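Local coordinates for tyrosinase (Aspergillus oryzae, PDB 6JU8), which probably hydroxylates L-tyrosine and oxidises L-dopa to dopaquinone with molecular oxygen at a dinuclear copper centre, a step of melanin biosynthesis, at residues W150-F155 with H376-R381. The protein carries 1 engineered substitution. Residues are numbered along the deposited sequence; the frame is centred on the assembly and turned at random.
With CU (copper (II) ion), chain D.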
loop_
_atom_site.group_PDB
_atom_site.type_symbol
_atom_site.label_atom_id
_atom_site.label_comp_id
_atom_site.label_asym_id
_atom_site.label_seq_id
_atom_site.Cartn_x
_atom_site.Cartn_y
_atom_site.Cartn_z
ATOM N N TRP A 150 9.594 12.775 13.303
ATOM C CA TRP A 150 8.202 12.321 13.354
ATOM C C TRP A 150 7.707 12.294 14.792
ATOM O O TRP A 150 8.178 11.498 15.610
ATOM C CB TRP A 150 8.087 10.926 12.744
ATOM C CG TRP A 150 6.740 10.294 12.967
ATOM C CD1 TRP A 150 5.518 10.884 12.842
ATOM C CD2 TRP A 150 6.526 8.926 13.354
ATOM N NE1 TRP A 150 4.540 9.961 13.143
ATOM C CE2 TRP A 150 5.126 8.761 13.461
ATOM C CE3 TRP A 150 7.369 7.848 13.640
ATOM C CZ2 TRP A 150 4.541 7.548 13.829
ATOM C CZ3 TRP A 150 6.789 6.644 14.013
ATOM C CH2 TRP A 150 5.391 6.507 14.108
ATOM N N ASP A 151 6.770 13.186 15.092
ATOM C CA ASP A 151 6.206 13.218 16.440
ATOM C C ASP A 151 5.126 12.151 16.569
ATOM O O ASP A 151 3.932 12.375 16.343
ATOM C CB ASP A 151 5.661 14.604 16.799
ATOM C CG ASP A 151 5.507 14.713 18.320
ATOM O OD1 ASP A 151 5.386 13.676 18.992
ATOM O OD2 ASP A 151 5.548 15.861 18.816
ATOM N N PHE A 152 5.574 10.946 16.921
ATOM C CA PHE A 152 4.669 9.795 17.017
ATOM C C PHE A 152 3.663 9.950 18.159
ATOM O O PHE A 152 2.694 9.176 18.226
ATOM C CB PHE A 152 5.433 8.467 17.103
ATOM C CG PHE A 152 6.442 8.375 18.225
ATOM C CD1 PHE A 152 6.030 8.359 19.554
ATOM C CD2 PHE A 152 7.808 8.327 17.960
ATOM C CE1 PHE A 152 6.978 8.279 20.581
ATOM C CE2 PHE A 152 8.765 8.213 18.960
ATOM C CZ PHE A 152 8.329 8.196 20.285
ATOM N N ALA A 153 3.870 10.900 19.072
ATOM C CA ALA A 153 3.020 11.078 20.239
ATOM C C ALA A 153 2.101 12.286 20.124
ATOM O O ALA A 153 1.321 12.530 21.051
ATOM C CB ALA A 153 3.886 11.170 21.480
ATOM N N ARG A 154 2.148 13.030 19.030
ATOM C CA ARG A 154 1.336 14.221 18.834
ATOM C C ARG A 154 0.168 13.893 17.910
ATOM O O ARG A 154 0.367 13.286 16.856
ATOM C CB ARG A 154 2.186 15.328 18.194
ATOM C CG ARG A 154 1.443 16.661 18.044
ATOM C CD ARG A 154 2.405 17.687 17.446
ATOM N NE ARG A 154 1.746 18.980 17.333
ATOM C CZ ARG A 154 2.165 19.959 16.535
ATOM N NH1 ARG A 154 3.216 19.805 15.758
ATOM N NH2 ARG A 154 1.501 21.102 16.508
ATOM N N PHE A 155 -1.051 14.292 18.251
ATOM C CA PHE A 155 -2.177 14.048 17.356
ATOM C C PHE A 155 -1.962 14.803 16.055
ATOM O O PHE A 155 -1.607 15.992 16.078
ATOM C CB PHE A 155 -3.463 14.539 18.037
ATOM C CG PHE A 155 -3.818 13.745 19.272
ATOM C CD1 PHE A 155 -3.729 12.358 19.298
ATOM C CD2 PHE A 155 -4.252 14.398 20.420
ATOM C CE1 PHE A 155 -4.117 11.671 20.433
ATOM C CE2 PHE A 155 -4.658 13.710 21.556
ATOM C CZ PHE A 155 -4.589 12.330 21.563
ATOM N N HIS A 376 13.895 7.911 14.841
ATOM C CA HIS A 376 15.034 8.169 15.716
ATOM C C HIS A 376 15.310 9.649 15.890
ATOM O O HIS A 376 15.839 10.042 16.932
ATOM C CB HIS A 376 16.276 7.412 15.201
ATOM C CG HIS A 376 16.265 6.047 15.857
ATOM N ND1 HIS A 376 16.631 5.904 17.179
ATOM C CD2 HIS A 376 15.795 4.846 15.459
ATOM C CE1 HIS A 376 16.448 4.646 17.540
ATOM N NE2 HIS A 376 15.932 3.961 16.502
ATOM N N CYS A 377 14.923 10.496 14.948
ATOM C CA CYS A 377 15.031 11.924 15.175
ATOM C C CYS A 377 14.133 12.345 16.334
ATOM O O CYS A 377 14.571 13.110 17.227
ATOM C CB CYS A 377 14.774 12.665 13.846
ATOM S SG CYS A 377 15.234 14.414 14.058
ATOM N N ASN A 378 12.919 11.793 16.436
ATOM C CA ASN A 378 12.106 12.097 17.614
ATOM C C ASN A 378 12.640 11.441 18.879
ATOM O O ASN A 378 12.530 12.034 19.960
ATOM C CB ASN A 378 10.631 11.688 17.437
ATOM C CG ASN A 378 9.769 12.406 18.464
ATOM O OD1 ASN A 378 9.926 13.626 18.660
ATOM N ND2 ASN A 378 8.883 11.702 19.145
ATOM N N ILE A 379 13.226 10.247 18.804
ATOM C CA ILE A 379 13.837 9.667 20.014
ATOM C C ILE A 379 14.962 10.571 20.501
ATOM O O ILE A 379 15.133 10.760 21.719
ATOM C CB ILE A 379 14.285 8.231 19.742
ATOM C CG1 ILE A 379 13.078 7.343 19.397
ATOM C CG2 ILE A 379 15.122 7.661 20.883
ATOM C CD1 ILE A 379 12.017 7.295 20.489
ATOM N N ASP A 380 15.710 11.164 19.569
ATOM C CA ASP A 380 16.752 12.126 19.942
ATOM C C ASP A 380 16.167 13.356 20.617
ATOM O O ASP A 380 16.710 13.860 21.613
ATOM C CB ASP A 380 17.550 12.539 18.688
ATOM C CG ASP A 380 18.805 13.274 19.142
ATOM O OD1 ASP A 380 19.656 12.591 19.750
ATOM O OD2 ASP A 380 18.913 14.502 18.936
ATOM N N ARG A 381 15.061 13.856 20.071
ATOM C CA ARG A 381 14.332 15.002 20.646
ATOM C C ARG A 381 13.824 14.699 22.054
ATOM O O ARG A 381 13.949 15.524 22.965
ATOM C CB ARG A 381 13.194 15.355 19.676
ATOM C CG ARG A 381 12.285 16.487 20.210
ATOM C CD ARG A 381 11.312 16.891 19.085
ATOM N NE ARG A 381 10.226 17.717 19.588
ATOM C CZ ARG A 381 9.116 17.224 20.149
ATOM N NH1 ARG A 381 8.957 15.905 20.292
ATOM N NH2 ARG A 381 8.172 18.035 20.591
HETATM CU CU CU D . 15.080 2.310 16.533
HETATM O O HOH W 1 7.050 13.080 20.998
HETATM O O HOH W 2 17.023 1.133 16.516
#
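N378 leaves its helix toward the loop at CB, which packs against the carbonyl of W150, 3.1 Å from W150 O. Further along, its amide nitrogen sits over one face of the F152 ring near the rim, ND2 lying 3.5 Å from F152 CE2, with the amide and ring planes almost perpendicular at 83°. The same ring meets I379 at its edge: I379 CD1 lies close to the ring plane, 3.7 Å from F152 CE2. F152 CG stands between its own backbone N and carbonyl carbon (chi1 55°), a torsion that carries the ring to N378 and I379. F152 CB, independently, lies over one face of the W150 indole, toward its rim, and F152 also packs on L283 and T287 of helix 283-292.

The helix, 371-389, belongs to the dicopper core of the tyrosinase fold. Its H376 binds a copper ion through NE2 at 1.9 Å, together with H332 and H336 of helix 328-340. I379 joins F152 to H332, while W150 packs directly on V335 and V339 of helix 328-340.

Polar links between the segments run through water and charge, with no direct hydrogen bond. One water donates to D151 OD1 at 2.7 Å and accepts from N378 ND2 at 2.9 Å. D151 OD1 also takes the backbone N-H of A153, forming an Asx turn in the loop. On the helix, R381 NH1 donates to N378 OD1 at 3.0 Å, in the carbonyl plane and on a lone pair, which helps fix the amide's rotation. The salt bridge from D151 OD2 to R381 NH1 is long, 3.7 Å, with the oxygen well out of the guanidinium plane; Y456 hydrogen-bonds D151 OD2, and the strongest polar partner of R381 likewise lies outside the two segments, at Y456.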